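Local coordinates for protein dehalogenase-like hydrolase (Ralstonia solanacearum, PDB 3UMB) that probably catalyses the hydrolytic dehalogenation of small (S)-2-haloalkanoic acids, giving the (R)-2-hydroxy acids and a halide ion, at residues R41-D46 against C76-L81; P63-T68 against T90-Y95. All blocks are in the same frame, centred on the assembly; numbering follows the deposited sequence.

Contact 1. Residues R41-D46 against C76-L81; sequences RDRQID and CARLNL. With MG (magnesium ion), chain H; MG (magnesium ion), chain I.
The guanidinium groups of Arg43 and Arg78 meet with their planes 61° apart. Arg43 NH1 lies at the edge of the Arg78 group, near its plane, 3.4 Å from Arg78 NH1. Asp42 OD2 sits at the edge of the Arg43 guanidinium, in its plane, and forms a salt bridge with Arg43 NH2 at 3.3 Å. Bends at chi2 and chi3 bring Arg43 NH2 beside it. On the same helix, Ile45 CG1 lies 3.5 Å above the plane of the Arg41 guanidinium, over its centre. Gln44 is at that group's edge, with Arg41 NH1 bonded to Gln44 OE1 at 2.8 Å.

Two donors face each other, so no hydrogen bond joins Arg43 and Arg78. The carboxylates of Asp42 and of Glu206 of the second subunit, both paired with Arg43, probably offset the like charges. Arg78 NH1 bonds to neutral Tyr74.

Asp42 OD1 binds a magnesium ion at 2.3 Å, with two waters and Asp42 OD1 of the second subunit, bridging the dimer. Asp46 OD1 lies 3.0 Å from this magnesium. Ala77 O and Asn80 OD1 hold another magnesium, where a Schellman motif ends the helix.

This small surface contact joins the middle of helix 33-54 to the C-terminal end of helix 64-78.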
loop_
_atom_site.group_PDB
_atom_site.type_symbol
_atom_site.label_atom_id
_atom_site.label_comp_id
_atom_site.label_asym_id
_atom_site.label_seq_id
_atom_site.Cartn_x
_atom_site.Cartn_y
_atom_site.Cartn_z
ATOM N N ARG A 41 -1.276 6.359 9.710
ATOM C CA ARG A 41 -1.354 4.901 9.580
ATOM C C ARG A 41 -1.313 4.486 8.103
ATOM O O ARG A 41 -0.560 3.586 7.734
ATOM C CB ARG A 41 -2.603 4.367 10.285
ATOM C CG ARG A 41 -2.833 2.838 10.210
ATOM C CD ARG A 41 -1.658 1.990 10.806
ATOM N NE ARG A 41 -1.915 0.548 10.650
ATOM C CZ ARG A 41 -0.987 -0.414 10.777
ATOM N NH1 ARG A 41 0.288 -0.114 11.069
ATOM N NH2 ARG A 41 -1.323 -1.692 10.596
ATOM N N ASP A 42 -2.092 5.167 7.266
ATOM C CA ASP A 42 -2.045 4.958 5.823
ATOM C C ASP A 42 -0.620 5.030 5.299
ATOM O O ASP A 42 -0.144 4.102 4.658
ATOM C CB ASP A 42 -2.871 6.007 5.076
ATOM C CG ASP A 42 -2.959 5.742 3.541
ATOM O OD1 ASP A 42 -3.610 4.726 3.142
ATOM O OD2 ASP A 42 -2.394 6.560 2.742
ATOM N N ARG A 43 0.054 6.142 5.534
ATOM C CA ARG A 43 1.406 6.310 4.957
ATOM C C ARG A 43 2.425 5.392 5.609
ATOM O O ARG A 43 3.345 4.932 4.950
ATOM C CB ARG A 43 1.872 7.779 4.923
ATOM C CG ARG A 43 1.091 8.591 3.875
ATOM C CD ARG A 43 1.339 8.027 2.478
ATOM N NE ARG A 43 1.337 9.052 1.439
ATOM C CZ ARG A 43 0.247 9.457 0.764
ATOM N NH1 ARG A 43 0.342 10.371 -0.206
ATOM N NH2 ARG A 43 -0.965 8.973 1.037
ATOM N N GLN A 44 2.215 5.052 6.886
ATOM C CA GLN A 44 3.145 4.135 7.551
ATOM C C GLN A 44 3.171 2.795 6.818
ATOM O O GLN A 44 4.213 2.295 6.437
ATOM C CB GLN A 44 2.795 4.003 9.035
ATOM C CG GLN A 44 3.533 2.942 9.793
ATOM C CD GLN A 44 2.874 2.637 11.130
ATOM O OE1 GLN A 44 1.684 2.336 11.172
ATOM N NE2 GLN A 44 3.636 2.781 12.238
ATOM N N ILE A 45 1.994 2.270 6.556
ATOM C CA ILE A 45 1.857 1.046 5.848
ATOM C C ILE A 45 2.226 1.203 4.372
ATOM O O ILE A 45 2.941 0.399 3.851
ATOM C CB ILE A 45 0.485 0.461 6.118
ATOM C CG1 ILE A 45 0.439 -0.019 7.563
ATOM C CG2 ILE A 45 0.194 -0.740 5.215
ATOM C CD1 ILE A 45 1.500 -1.159 7.874
ATOM N N ASP A 46 1.780 2.258 3.715
ATOM C CA ASP A 46 2.144 2.474 2.343
ATOM C C ASP A 46 3.653 2.412 2.188
ATOM O O ASP A 46 4.138 1.791 1.245
ATOM C CB ASP A 46 1.679 3.839 1.873
ATOM C CG ASP A 46 0.201 3.892 1.623
ATOM O OD1 ASP A 46 -0.444 2.811 1.745
ATOM O OD2 ASP A 46 -0.284 5.027 1.334
ATOM N N CYS A 76 2.053 15.310 8.706
ATOM C CA CYS A 76 1.947 16.646 9.294
ATOM C C CYS A 76 2.143 17.751 8.254
ATOM O O CYS A 76 1.392 18.702 8.283
ATOM C CB CYS A 76 2.900 16.801 10.476
ATOM S SG CYS A 76 2.246 15.931 11.952
ATOM N N ALA A 77 3.110 17.576 7.350
ATOM C CA ALA A 77 3.390 18.475 6.248
ATOM C C ALA A 77 2.178 18.611 5.376
ATOM O O ALA A 77 1.762 19.722 5.081
ATOM C CB ALA A 77 4.619 17.977 5.391
ATOM N N ARG A 78 1.582 17.480 5.008
ATOM C CA ARG A 78 0.371 17.430 4.160
ATOM C C ARG A 78 -0.834 18.112 4.804
ATOM O O ARG A 78 -1.640 18.726 4.143
ATOM C CB ARG A 78 0.059 15.964 3.853
ATOM C CG ARG A 78 -1.305 15.582 3.295
ATOM C CD ARG A 78 -1.392 15.593 1.750
ATOM N NE ARG A 78 -2.640 14.937 1.322
ATOM C CZ ARG A 78 -2.764 13.634 0.977
ATOM N NH1 ARG A 78 -1.724 12.793 0.913
ATOM N NH2 ARG A 78 -3.966 13.171 0.655
ATOM N N LEU A 79 -0.962 17.955 6.120
ATOM C CA LEU A 79 -2.127 18.393 6.847
ATOM C C LEU A 79 -1.862 19.762 7.456
ATOM O O LEU A 79 -2.688 20.274 8.225
ATOM C CB LEU A 79 -2.461 17.383 7.963
ATOM C CG LEU A 79 -3.249 16.104 7.637
ATOM C CD1 LEU A 79 -3.390 15.268 8.895
ATOM C CD2 LEU A 79 -4.621 16.459 7.023
ATOM N N ASN A 80 -0.713 20.341 7.130
ATOM C CA ASN A 80 -0.310 21.683 7.594
ATOM C C ASN A 80 -0.274 21.878 9.110
ATOM O O ASN A 80 -0.580 22.972 9.588
ATOM C CB ASN A 80 -1.197 22.755 6.944
ATOM C CG ASN A 80 -0.990 22.819 5.467
ATOM O OD1 ASN A 80 0.163 22.807 5.011
ATOM N ND2 ASN A 80 -2.087 22.891 4.696
ATOM N N LEU A 81 0.178 20.843 9.828
ATOM C CA LEU A 81 0.303 20.841 11.290
ATOM C C LEU A 81 1.712 21.189 11.825
ATOM O O LEU A 81 2.707 20.667 11.314
ATOM C CB LEU A 81 -0.093 19.463 11.814
ATOM C CG LEU A 81 -1.430 18.914 11.332
ATOM C CD1 LEU A 81 -1.621 17.482 11.900
ATOM C CD2 LEU A 81 -2.575 19.824 11.742
HETATM MG MG MG H . -3.360 3.203 1.432
HETATM MG MG MG I . 2.248 21.812 4.106
HETATM O O HOH W 1 -3.313 5.427 0.619
HETATM O O HOH W 2 -5.059 2.558 2.946
#

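Contact 2. Residues P63-T68 against T90-Y95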
loop_
_atom_site.group_PDB
_atom_site.type_symbol
_atom_site.label_atom_id
_atom_site.label_comp_id
_atom_site.label_asym_id
_atom_site.label_seq_id
_atom_site.Cartn_x
_atom_site.Cartn_y
_atom_site.Cartn_z
ATOM N N PRO A 63 14.049 0.435 9.349
ATOM C CA PRO A 63 13.256 -0.148 10.449
ATOM C C PRO A 63 11.963 0.603 10.666
ATOM O O PRO A 63 11.892 1.788 10.368
ATOM C CB PRO A 63 14.175 -0.069 11.703
ATOM C CG PRO A 63 15.522 0.390 11.224
ATOM C CD PRO A 63 15.381 0.923 9.776
ATOM N N PHE A 64 10.974 -0.106 11.190
ATOM C CA PHE A 64 9.601 0.330 11.274
ATOM C C PHE A 64 9.459 1.636 12.036
ATOM O O PHE A 64 8.514 2.408 11.780
ATOM C CB PHE A 64 8.789 -0.745 11.966
ATOM C CG PHE A 64 7.278 -0.609 11.827
ATOM C CD1 PHE A 64 6.667 -0.446 10.574
ATOM C CD2 PHE A 64 6.457 -0.671 12.932
ATOM C CE1 PHE A 64 5.306 -0.376 10.451
ATOM C CE2 PHE A 64 5.042 -0.555 12.806
ATOM C CZ PHE A 64 4.489 -0.442 11.563
ATOM N N TRP A 65 10.383 1.859 12.965
ATOM C CA TRP A 65 10.398 3.026 13.810
ATOM C C TRP A 65 10.639 4.223 12.970
ATOM O O TRP A 65 9.885 5.192 13.015
ATOM C CB TRP A 65 11.531 2.941 14.845
ATOM C CG TRP A 65 11.668 4.221 15.672
ATOM C CD1 TRP A 65 12.515 5.278 15.434
ATOM C CD2 TRP A 65 10.935 4.557 16.850
ATOM N NE1 TRP A 65 12.344 6.250 16.392
ATOM C CE2 TRP A 65 11.380 5.823 17.275
ATOM C CE3 TRP A 65 9.960 3.899 17.602
ATOM C CZ2 TRP A 65 10.874 6.443 18.413
ATOM C CZ3 TRP A 65 9.442 4.520 18.715
ATOM C CH2 TRP A 65 9.919 5.775 19.129
ATOM N N ASP A 66 11.704 4.141 12.203
ATOM C CA ASP A 66 12.104 5.240 11.347
ATOM C C ASP A 66 11.089 5.463 10.214
ATOM O O ASP A 66 10.875 6.616 9.781
ATOM C CB ASP A 66 13.523 4.999 10.812
ATOM C CG ASP A 66 14.521 4.574 11.935
ATOM O OD1 ASP A 66 15.016 5.430 12.692
ATOM O OD2 ASP A 66 14.791 3.382 12.075
ATOM N N VAL A 67 10.484 4.373 9.716
ATOM C CA VAL A 67 9.390 4.493 8.753
ATOM C C VAL A 67 8.206 5.209 9.400
ATOM O O VAL A 67 7.482 5.926 8.715
ATOM C CB VAL A 67 8.929 3.113 8.139
ATOM C CG1 VAL A 67 7.610 3.280 7.329
ATOM C CG2 VAL A 67 10.098 2.455 7.269
ATOM N N THR A 68 7.994 4.998 10.710
ATOM C CA THR A 68 6.837 5.575 11.402
ATOM C C THR A 68 7.076 7.108 11.568
ATOM O O THR A 68 6.181 7.905 11.467
ATOM C CB THR A 68 6.534 4.829 12.717
ATOM O OG1 THR A 68 6.077 3.506 12.423
ATOM C CG2 THR A 68 5.470 5.537 13.550
ATOM N N THR A 90 6.922 13.646 21.459
ATOM C CA THR A 90 5.749 13.260 22.253
ATOM C C THR A 90 4.908 12.189 21.625
ATOM O O THR A 90 4.319 11.357 22.324
ATOM C CB THR A 90 4.812 14.455 22.506
ATOM O OG1 THR A 90 5.509 15.441 23.256
ATOM C CG2 THR A 90 3.574 14.025 23.291
ATOM N N LEU A 91 4.788 12.221 20.302
ATOM C CA LEU A 91 3.849 11.295 19.650
ATOM C C LEU A 91 4.509 9.965 19.471
ATOM O O LEU A 91 3.866 8.945 19.543
ATOM C CB LEU A 91 3.338 11.833 18.310
ATOM C CG LEU A 91 2.128 12.772 18.438
ATOM C CD1 LEU A 91 1.745 13.299 17.051
ATOM C CD2 LEU A 91 0.950 12.040 19.109
HETATM N N MSE A 92 5.806 10.012 19.215
HETATM C CA MSE A 92 6.636 8.821 19.115
HETATM C C MSE A 92 6.713 8.092 20.502
HETATM O O MSE A 92 6.385 6.893 20.566
HETATM C CB MSE A 92 8.012 9.169 18.468
HETATM C CG MSE A 92 7.980 9.466 16.867
HETATM SE SE MSE A 92 6.767 8.264 15.867
HETATM C CE MSE A 92 7.949 6.649 15.917
ATOM N N ARG A 93 7.033 8.809 21.592
ATOM C CA ARG A 93 6.889 8.261 22.960
ATOM C C ARG A 93 5.578 7.550 23.126
ATOM O O ARG A 93 5.513 6.399 23.552
ATOM C CB ARG A 93 6.941 9.355 24.036
ATOM C CG ARG A 93 8.333 9.944 24.250
ATOM C CD ARG A 93 8.459 10.754 25.541
ATOM N NE ARG A 93 8.364 12.209 25.341
ATOM C CZ ARG A 93 9.356 13.015 24.933
ATOM N NH1 ARG A 93 10.567 12.538 24.625
ATOM N NH2 ARG A 93 9.124 14.323 24.813
ATOM N N GLU A 94 4.511 8.239 22.774
ATOM C CA GLU A 94 3.223 7.637 22.858
ATOM C C GLU A 94 3.221 6.338 22.097
ATOM O O GLU A 94 2.604 5.374 22.535
ATOM C CB GLU A 94 2.157 8.568 22.298
ATOM C CG GLU A 94 0.814 8.230 22.817
ATOM C CD GLU A 94 0.609 8.685 24.233
ATOM O OE1 GLU A 94 1.231 9.705 24.638
ATOM O OE2 GLU A 94 -0.181 8.013 24.928
ATOM N N TYR A 95 3.914 6.319 20.957
ATOM C CA TYR A 95 3.914 5.139 20.063
ATOM C C TYR A 95 4.711 4.000 20.686
ATOM O O TYR A 95 4.300 2.849 20.611
ATOM C CB TYR A 95 4.450 5.458 18.630
ATOM C CG TYR A 95 3.784 4.620 17.524
ATOM C CD1 TYR A 95 3.077 5.223 16.495
ATOM C CD2 TYR A 95 3.827 3.233 17.539
ATOM C CE1 TYR A 95 2.438 4.467 15.508
ATOM C CE2 TYR A 95 3.194 2.476 16.556
ATOM C CZ TYR A 95 2.507 3.102 15.546
ATOM O OH TYR A 95 1.887 2.350 14.576
#
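Met92, a selenomethionine, places its methyl CE squarely over one face of the Trp65 indole. CE lies 3.5 Å from the centroid of the six-membered ring and only 2° off its normal, a CH-pi contact. The SE atom sits higher above the same face, 5.2 Å from that centroid, so the pair is also a Met-aromatic contact. Met92 CB approaches the far rim of the ring, 3.9 Å from Trp65 CH2.

Thr68 packs against the same methyl. Its CG2 is 3.6 Å from Met92 CE and also lies over one face of the Tyr95 ring, 4.1 Å from the centroid. One methyl thus serves both the selenomethionine and the tyrosine.

Torsions set up these meetings. Trp65 has its CG trans to the backbone N (chi1 174°), which lays the indole against the Met92 methyl. The Met92 chain folds at chi2 and chi3, which brings CE over the indole.

Thr68 OG1 is gripped twice. It donates to Phe64 O at 2.7 Å, one turn back, and it also meets Gln44 of helix 33-54. OG1 sits over the centre of one face of the Phe64 ring as well. Gln44 bonds to Tyr95 OH too, so it helps to position the two hydroxyl groups.

Further out, Trp40 of helix 33-54 touches Met92, while Met128 of helix 126-134 touches Trp65 and Tyr95. The short helical segments run at 142° to each other, with axes 11.7 Å apart. This is buried, mainly apolar packing between roughly antiparallel helices, consistent with the helical cap of L-2-haloacid dehalogenases.

Contacts 1 and 2 have their centres 13 Å apart, on the same side of the chain's centre. Both use helix 64-78: contact 2 takes its first turn and contact 1 its last. Their segments alternate along the chain, in the order 41-46, 63-68, 76-81, 90-95. Helix 64-78 packs against both helix 33-54 and helix 85-96. Gln44, from contact 1, links the two sites by probable hydrogen bonds from Gln44 NE2 to Thr68 OG1 (2.6 Å) and Tyr95 OH (3.0 Å). Contact 1 lies at the surface, beside the second subunit. Contact 2 is buried and touches no other chain of the assembly. Together they connect the interior of this helical region with its dimer-facing surface.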